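Local coordinates for phosphodiesterase (Salpingoeca rosetta, PDB 7CJ3), which belongs to the bacteriorhodopsin-like family of helical membrane proteins and carries a bound retinal within its transmembrane domain, at residues Met28-Val31 with Trp32-Met36; Pro237-Glu240 with Phe241-Gln245; Phe250-Gly253 with Glu254-Cys258. All coordinates share one frame; numbering follows the deposited sequence.

Interaction 1. Residues Met28-Val31 with Trp32-Met36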
loop_
_atom_site.group_PDB
_atom_site.type_symbol
_atom_site.label_atom_id
_atom_site.label_comp_id
_atom_site.label_asym_id
_atom_site.label_seq_id
_atom_site.Cartn_x
_atom_site.Cartn_y
_atom_site.Cartn_z
ATOM N N MET B 28 5.007 23.284 0.076
ATOM C CA MET B 28 5.337 22.020 0.790
ATOM C C MET B 28 6.636 21.446 0.204
ATOM O O MET B 28 7.598 21.218 0.967
ATOM C CB MET B 28 4.205 20.987 0.684
ATOM C CG MET B 28 3.010 21.270 1.592
ATOM S SD MET B 28 1.523 20.275 1.211
ATOM C CE MET B 28 2.106 18.664 1.711
ATOM N N ILE B 29 6.670 21.278 -1.115
ATOM C CA ILE B 29 7.804 20.661 -1.861
ATOM C C ILE B 29 9.089 21.464 -1.605
ATOM O O ILE B 29 10.155 20.835 -1.366
ATOM C CB ILE B 29 7.452 20.542 -3.351
ATOM C CG1 ILE B 29 6.246 19.618 -3.571
ATOM C CG2 ILE B 29 8.658 20.084 -4.156
ATOM C CD1 ILE B 29 5.420 19.952 -4.815
ATOM N N ILE B 30 9.008 22.797 -1.615
ATOM C CA ILE B 30 10.221 23.655 -1.483
ATOM C C ILE B 30 10.783 23.510 -0.071
ATOM O O ILE B 30 12.000 23.370 0.060
ATOM C CB ILE B 30 9.956 25.120 -1.866
ATOM C CG1 ILE B 30 9.553 25.249 -3.336
ATOM C CG2 ILE B 30 11.187 25.974 -1.557
ATOM C CD1 ILE B 30 8.827 26.526 -3.662
ATOM N N VAL B 31 9.928 23.504 0.943
ATOM C CA VAL B 31 10.361 23.364 2.367
ATOM C C VAL B 31 11.039 21.999 2.534
ATOM O O VAL B 31 12.084 21.895 3.249
ATOM C CB VAL B 31 9.174 23.520 3.335
ATOM C CG1 VAL B 31 9.575 23.192 4.766
ATOM C CG2 VAL B 31 8.556 24.909 3.247
ATOM N N TRP B 32 10.465 20.990 1.878
ATOM C CA TRP B 32 10.962 19.598 1.932
ATOM C C TRP B 32 12.393 19.529 1.368
ATOM O O TRP B 32 13.311 19.127 2.116
ATOM C CB TRP B 32 9.997 18.672 1.201
ATOM C CG TRP B 32 10.348 17.245 1.461
ATOM C CD1 TRP B 32 9.970 16.476 2.514
ATOM C CD2 TRP B 32 11.237 16.448 0.671
ATOM N NE1 TRP B 32 10.530 15.238 2.416
ATOM C CE2 TRP B 32 11.326 15.193 1.305
ATOM C CE3 TRP B 32 11.952 16.680 -0.517
ATOM C CZ2 TRP B 32 12.117 14.163 0.793
ATOM C CZ3 TRP B 32 12.722 15.658 -1.026
ATOM C CH2 TRP B 32 12.805 14.417 -0.375
ATOM N N LEU B 33 12.567 19.957 0.114
ATOM C CA LEU B 33 13.862 19.957 -0.612
ATOM C C LEU B 33 14.953 20.660 0.198
ATOM O O LEU B 33 16.070 20.116 0.291
ATOM C CB LEU B 33 13.665 20.672 -1.948
ATOM C CG LEU B 33 12.901 19.879 -3.006
ATOM C CD1 LEU B 33 12.447 20.800 -4.135
ATOM C CD2 LEU B 33 13.746 18.705 -3.522
ATOM N N CYS B 34 14.651 21.825 0.765
ATOM C CA CYS B 34 15.621 22.585 1.600
ATOM C C CYS B 34 16.076 21.713 2.771
ATOM O O CYS B 34 17.299 21.591 3.016
ATOM C CB CYS B 34 15.009 23.896 2.082
ATOM S SG CYS B 34 14.418 24.942 0.737
ATOM N N VAL B 35 15.123 21.089 3.457
ATOM C CA VAL B 35 15.416 20.277 4.663
ATOM C C VAL B 35 16.194 19.044 4.209
ATOM O O VAL B 35 17.213 18.702 4.840
ATOM C CB VAL B 35 14.116 19.926 5.391
ATOM C CG1 VAL B 35 14.370 18.979 6.557
ATOM C CG2 VAL B 35 13.374 21.176 5.829
ATOM N N MET B 36 15.765 18.435 3.112
ATOM C CA MET B 36 16.465 17.265 2.538
ATOM C C MET B 36 17.889 17.659 2.131
ATOM O O MET B 36 18.843 16.903 2.459
ATOM C CB MET B 36 15.731 16.741 1.307
ATOM C CG MET B 36 16.052 15.308 0.953
ATOM S SD MET B 36 17.168 15.186 -0.443
ATOM C CE MET B 36 16.472 16.385 -1.581
#
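L33 N donates to I29 O at 3.0 Å along a nearly straight N-H (175°), and one residue earlier W32 N reaches M28 O, also at 3.0 Å. V35 N closes the same kind of turn onto V31 O at 3.2 Å. The side chains repeat this four-residue step. I29 and L33 run side by side in the same direction, with CG2 of I29 against CD1 of L33 at 3.9 Å; a looser pairing brings V31 CG1 to 4.4 Å from V35 CG2. W32 behaves differently. With CG anti to the backbone N (chi1 -170°), its indole swings away from the turn at 28-31, and CB of M36 sits 3.9 Å above one face, shifted toward the rim. The ring packs on V101 and I104 of helix 86-111, and NE1 makes a weak hydrogen bond to S105. M28 is buried between the same helix and helix 128-149. By contrast, I30, L33 and C34 lie on the surface, and the V35 side chain is about 4 Å from a bound OLC (nearest atoms). Such a division between a surface side and a packed side is characteristic of a transmembrane helix at the edge of a helical bundle.

Interaction 2. Residues Pro237-Glu240 with Phe241-Gln245. With RET (retinal), chain K.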
loop_
_atom_site.group_PDB
_atom_site.type_symbol
_atom_site.label_atom_id
_atom_site.label_comp_id
_atom_site.label_asym_id
_atom_site.label_seq_id
_atom_site.Cartn_x
_atom_site.Cartn_y
_atom_site.Cartn_z
ATOM N N PRO B 237 2.693 8.761 19.550
ATOM C CA PRO B 237 3.034 9.019 20.946
ATOM C C PRO B 237 3.199 7.709 21.719
ATOM O O PRO B 237 4.081 7.648 22.553
ATOM C CB PRO B 237 1.865 9.841 21.495
ATOM C CG PRO B 237 0.752 9.722 20.471
ATOM C CD PRO B 237 1.434 9.411 19.155
ATOM N N LEU B 238 2.391 6.688 21.400
ATOM C CA LEU B 238 2.461 5.367 22.071
ATOM C C LEU B 238 3.797 4.703 21.726
ATOM O O LEU B 238 4.479 4.276 22.646
ATOM C CB LEU B 238 1.268 4.503 21.652
ATOM C CG LEU B 238 1.092 3.183 22.427
ATOM C CD1 LEU B 238 1.260 3.359 23.932
ATOM C CD2 LEU B 238 -0.273 2.573 22.173
ATOM N N VAL B 239 4.197 4.663 20.458
ATOM C CA VAL B 239 5.499 4.049 20.067
ATOM C C VAL B 239 6.642 4.751 20.804
ATOM O O VAL B 239 7.512 4.054 21.366
ATOM C CB VAL B 239 5.726 4.092 18.554
ATOM C CG1 VAL B 239 7.125 3.581 18.210
ATOM C CG2 VAL B 239 4.654 3.288 17.841
ATOM N N GLU B 240 6.636 6.081 20.810
ATOM C CA GLU B 240 7.725 6.888 21.410
ATOM C C GLU B 240 7.817 6.569 22.915
ATOM O O GLU B 240 8.920 6.232 23.387
ATOM C CB GLU B 240 7.528 8.372 21.079
ATOM C CG GLU B 240 8.819 9.080 20.641
ATOM C CD GLU B 240 9.919 8.253 19.978
ATOM O OE1 GLU B 240 10.813 7.727 20.692
ATOM O OE2 GLU B 240 9.868 8.091 18.734
ATOM N N PHE B 241 6.702 6.606 23.633
ATOM C CA PHE B 241 6.618 6.280 25.083
ATOM C C PHE B 241 7.240 4.916 25.389
ATOM O O PHE B 241 8.108 4.839 26.260
ATOM C CB PHE B 241 5.170 6.244 25.572
ATOM C CG PHE B 241 5.080 6.002 27.049
ATOM C CD1 PHE B 241 5.446 6.999 27.945
ATOM C CD2 PHE B 241 4.688 4.768 27.550
ATOM C CE1 PHE B 241 5.367 6.785 29.313
ATOM C CE2 PHE B 241 4.648 4.540 28.919
ATOM C CZ PHE B 241 4.980 5.555 29.796
ATOM N N LEU B 242 6.777 3.874 24.696
ATOM C CA LEU B 242 7.154 2.452 24.916
ATOM C C LEU B 242 8.621 2.204 24.559
ATOM O O LEU B 242 9.236 1.325 25.197
ATOM C CB LEU B 242 6.257 1.568 24.054
ATOM C CG LEU B 242 4.831 1.395 24.580
ATOM C CD1 LEU B 242 3.928 0.743 23.541
ATOM C CD2 LEU B 242 4.841 0.579 25.859
ATOM N N ARG B 243 9.156 2.895 23.544
ATOM C CA ARG B 243 10.551 2.668 23.102
ATOM C C ARG B 243 11.509 3.402 24.054
ATOM O O ARG B 243 12.516 2.787 24.494
ATOM C CB ARG B 243 10.716 3.091 21.648
ATOM C CG ARG B 243 12.092 2.744 21.098
ATOM C CD ARG B 243 12.203 2.982 19.611
ATOM N NE ARG B 243 11.713 4.275 19.155
ATOM C CZ ARG B 243 11.316 4.559 17.915
ATOM N NH1 ARG B 243 11.330 3.646 16.961
ATOM N NH2 ARG B 243 10.874 5.778 17.651
ATOM N N ARG B 244 11.204 4.654 24.390
ATOM C CA ARG B 244 12.057 5.480 25.280
ATOM C C ARG B 244 12.231 4.811 26.652
ATOM O O ARG B 244 13.256 5.106 27.319
ATOM C CB ARG B 244 11.460 6.880 25.445
ATOM C CG ARG B 244 11.985 7.883 24.430
ATOM C CD ARG B 244 11.505 9.299 24.618
ATOM N NE ARG B 244 11.089 9.919 23.387
ATOM C CZ ARG B 244 10.975 11.238 23.180
ATOM N NH1 ARG B 244 11.248 12.112 24.138
ATOM N NH2 ARG B 244 10.605 11.686 21.989
ATOM N N GLN B 245 11.258 3.996 27.079
ATOM C CA GLN B 245 11.210 3.366 28.436
ATOM C C GLN B 245 11.915 2.003 28.411
ATOM O O GLN B 245 12.297 1.532 29.469
ATOM C CB GLN B 245 9.761 3.210 28.896
ATOM C CG GLN B 245 8.985 4.518 28.996
ATOM C CD GLN B 245 9.423 5.394 30.142
ATOM O OE1 GLN B 245 9.234 6.606 30.142
ATOM N NE2 GLN B 245 10.012 4.785 31.162
HETATM C C1 RET K . 5.316 12.708 19.046
HETATM C C2 RET K . 6.161 13.168 20.235
HETATM C C3 RET K . 5.654 12.738 21.538
HETATM C C4 RET K . 4.226 13.197 21.745
HETATM C C5 RET K . 3.366 13.201 20.511
HETATM C C6 RET K . 3.816 12.856 19.280
HETATM C C7 RET K . 2.842 12.681 18.192
HETATM C C8 RET K . 3.074 12.469 16.836
HETATM C C9 RET K . 2.136 12.531 15.764
HETATM C C10 RET K . 2.509 12.343 14.409
HETATM C C11 RET K . 1.683 12.193 13.288
HETATM C C12 RET K . 2.017 11.894 11.972
HETATM C C13 RET K . 1.155 11.805 10.866
HETATM C C14 RET K . 1.661 11.596 9.596
HETATM C C15 RET K . 1.018 11.985 8.344
HETATM C C16 RET K . 5.778 13.596 17.876
HETATM C C17 RET K . 5.684 11.245 18.738
HETATM C C18 RET K . 1.950 13.640 20.821
HETATM C C19 RET K . 0.682 12.782 16.023
HETATM C C20 RET K . -0.318 11.918 11.113
#
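E240 and two arginines, R243 and R244, form a salt-bridge network within about one helical turn. OE2 of E240 accepts from NH2 of R243 at 2.7 Å. The donor comes to the syn side of the carboxylate, though 25° out of its plane, while the oxygen lies close to the guanidinium plane. The other oxygen, OE1, takes a longer, weak bond from NE of R244 at 3.5 Å. A bend at chi2 of E240 (27°) turns the carboxylate toward the C-terminal end of the helix, where it meets both arginines, and R244 NH2 passes 3.4 Å from E240 CG. Neither arginine depends on E240 alone: NH1 of R243 also bridges to E254 and bonds to F250 O, and R244 is held by S173 and by G170 O. The buried guanidinium of R243 is thus flanked by two carboxylates, which probably offset its charge.

Backbone bonds join P237 O to F241 N, L238 O to L242 N, V239 O to R243 N and E240 O to R244 N, the ladder of an alpha helix. This short helix, 235-245, belongs to the bacteriorhodopsin-like bundle, and its beginning lines the retinal pocket. P237 lays its ring against the ligand where the cyclohexenyl ring joins the polyene: CD is 3.7 Å from C7 of retinal, and CB is 3.8 Å from C5.

The remaining contacts are packing. L238 and L242 lie alongside each other, their CD1 atoms 3.8 Å apart. CG1 of V239 sits 4.2 Å above the plane of the R243 guanidinium, over its centre, so one face of this charged group rests on a methyl. F185 of helix 178-207 packs against both E240 and R244.

Interaction 3. Residues Phe250-Gly253 with Glu254-Cys258. With OLC ((2R)-2,3-dihydroxypropyl (9Z)-octadec-9-enoate), chain L.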
loop_
_atom_site.group_PDB
_atom_site.type_symbol
_atom_site.label_atom_id
_atom_site.label_comp_id
_atom_site.label_asym_id
_atom_site.label_seq_id
_atom_site.Cartn_x
_atom_site.Cartn_y
_atom_site.Cartn_z
ATOM N N PHE B 250 14.202 -0.704 18.977
ATOM C CA PHE B 250 14.139 0.403 18.000
ATOM C C PHE B 250 13.368 -0.033 16.755
ATOM O O PHE B 250 12.372 0.682 16.374
ATOM C CB PHE B 250 15.554 0.845 17.631
ATOM C CG PHE B 250 15.518 2.092 16.803
ATOM C CD1 PHE B 250 14.980 3.258 17.332
ATOM C CD2 PHE B 250 15.945 2.071 15.476
ATOM C CE1 PHE B 250 14.903 4.401 16.549
ATOM C CE2 PHE B 250 15.871 3.220 14.702
ATOM C CZ PHE B 250 15.352 4.382 15.241
ATOM N N GLN B 251 13.814 -1.164 16.175
ATOM C CA GLN B 251 13.277 -1.759 14.919
ATOM C C GLN B 251 11.774 -2.070 15.055
ATOM O O GLN B 251 11.025 -1.747 14.119
ATOM C CB GLN B 251 14.084 -2.996 14.520
ATOM C CG GLN B 251 15.521 -2.688 14.170
ATOM C CD GLN B 251 16.218 -3.722 13.317
ATOM O OE1 GLN B 251 16.779 -4.684 13.814
ATOM N NE2 GLN B 251 16.215 -3.519 12.018
ATOM N N VAL B 252 11.327 -2.648 16.173
ATOM C CA VAL B 252 9.869 -2.908 16.392
ATOM C C VAL B 252 9.112 -1.578 16.332
ATOM O O VAL B 252 8.100 -1.523 15.643
ATOM C CB VAL B 252 9.611 -3.690 17.707
ATOM C CG1 VAL B 252 8.161 -3.571 18.176
ATOM C CG2 VAL B 252 9.995 -5.174 17.587
ATOM N N GLY B 253 9.618 -0.527 16.988
ATOM C CA GLY B 253 9.043 0.836 16.941
ATOM C C GLY B 253 8.996 1.435 15.533
ATOM O O GLY B 253 7.965 2.074 15.182
ATOM N N GLU B 254 10.071 1.269 14.752
ATOM C CA GLU B 254 10.174 1.803 13.365
ATOM C C GLU B 254 9.085 1.172 12.492
ATOM O O GLU B 254 8.408 1.923 11.737
ATOM C CB GLU B 254 11.595 1.581 12.840
ATOM C CG GLU B 254 12.599 2.538 13.483
ATOM C CD GLU B 254 12.131 3.983 13.447
ATOM O OE1 GLU B 254 11.627 4.454 14.466
ATOM O OE2 GLU B 254 12.215 4.614 12.387
ATOM N N ALA B 255 8.877 -0.140 12.646
ATOM C CA ALA B 255 7.827 -0.910 11.944
ATOM C C ALA B 255 6.461 -0.300 12.268
ATOM O O ALA B 255 5.710 0.043 11.359
ATOM C CB ALA B 255 7.905 -2.363 12.337
ATOM N N MET B 256 6.164 -0.128 13.552
ATOM C CA MET B 256 4.840 0.392 13.972
ATOM C C MET B 256 4.668 1.802 13.390
ATOM O O MET B 256 3.561 2.108 12.913
ATOM C CB MET B 256 4.712 0.391 15.497
ATOM C CG MET B 256 4.719 -1.020 16.078
ATOM S SD MET B 256 4.752 -1.136 17.911
ATOM C CE MET B 256 3.429 -0.022 18.382
ATOM N N ASN B 257 5.746 2.605 13.349
ATOM C CA ASN B 257 5.686 4.004 12.864
ATOM C C ASN B 257 5.297 4.022 11.384
ATOM O O ASN B 257 4.362 4.777 11.031
ATOM C CB ASN B 257 6.994 4.736 13.108
ATOM C CG ASN B 257 7.101 5.276 14.514
ATOM O OD1 ASN B 257 6.156 5.856 15.048
ATOM N ND2 ASN B 257 8.276 5.132 15.101
ATOM N N CYS B 258 5.971 3.191 10.580
ATOM C CA CYS B 258 5.760 3.035 9.114
ATOM C C CYS B 258 4.304 2.665 8.817
ATOM O O CYS B 258 3.685 3.351 7.957
ATOM C CB CYS B 258 6.679 1.972 8.533
ATOM S SG CYS B 258 8.423 2.429 8.679
HETATM C C18 OLC L . 0.984 -0.605 4.153
HETATM C C10 OLC L . 6.711 -2.721 8.650
HETATM C C9 OLC L . 6.154 -3.829 9.174
HETATM C C17 OLC L . 2.354 0.060 4.249
HETATM C C11 OLC L . 6.907 -2.472 7.174
HETATM C C8 OLC L . 5.665 -4.910 8.239
HETATM C C24 OLC L . 14.897 -11.083 12.410
HETATM C C16 OLC L . 3.344 -0.887 3.681
HETATM C C12 OLC L . 6.346 -1.120 6.956
HETATM C C7 OLC L . 4.934 -5.963 9.009
HETATM C C15 OLC L . 3.507 -2.060 4.648
HETATM C C13 OLC L . 5.546 -1.038 5.697
HETATM C C6 OLC L . 5.841 -6.559 10.077
HETATM C C14 OLC L . 4.243 -1.742 5.949
HETATM C C5 OLC L . 7.108 -7.233 9.610
HETATM C C4 OLC L . 8.227 -6.690 10.449
HETATM C C3 OLC L . 9.499 -7.485 10.181
HETATM C C2 OLC L . 9.444 -8.893 10.737
HETATM C C21 OLC L . 12.518 -10.576 12.452
HETATM C C1 OLC L . 10.666 -9.086 11.589
HETATM C C22 OLC L . 13.726 -10.567 11.538
HETATM O O19 OLC L . 11.086 -8.115 12.215
HETATM O O25 OLC L . 16.184 -10.643 11.930
HETATM O O23 OLC L . 13.463 -11.329 10.302
HETATM O O20 OLC L . 11.345 -10.390 11.655
#
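The backbone of 250-258 is regular alpha helix, with F250 O, Q251 O, V252 O and G253 O accepting in turn from E254 N, A255 N, M256 N and N257 N at 2.9 to 3.2 Å. F250 and E254 carry the main side-chain contact. CG of E254 lies over one face of the F250 ring, 3.9 Å from its centroid and 23° off the normal, a CH-pi contact. The bend at chi2 (-49°) carries the carboxylate past the ring rim, CD 3.7 Å from CZ, in an offset stack with planes 3° apart. Both oxygens have outside partners: R243 bridges to OE1, R130 to OE2, and Y62 is hydrogen-bonded to OE2. N257 ND2 adds a weak bond to OE1 at 3.5 Å. The turn opens helix 250-277 of the bacteriorhodopsin-like bundle, and through E254 it is tied to helices 58-81, 128-149 and 235-245. Another side is apolar, where V252 and M256 run side by side, CG1 to SD 4.2 Å. The acyl chain of OLC follows the helix surface, with its C10 3.9 Å from A255 CB and its C12 3.5 Å from C258 CB; the same lipid is hydrogen-bonded to H57 and Q59 of the second subunit.

From the N terminus, the three contacts follow in series without nesting or crossing, and each closes just one or two turns of a single helix. Interaction 1 belongs to helix 17-41 and stands apart, its nearest atoms about 17 Å from interaction 2 and about 14 Å from interaction 3. The latter two sit on successive helices, 235-245 and 250-277, whose neighbouring ends touch directly: R243 NH1 meets E254 OE1 at 2.6 Å, and V239 CG1 packs on G253 O at 3.5 Å. The principle illustrated is that local turns become tertiary structure when a residue such as R243 or E254 serves both its own helix and the next.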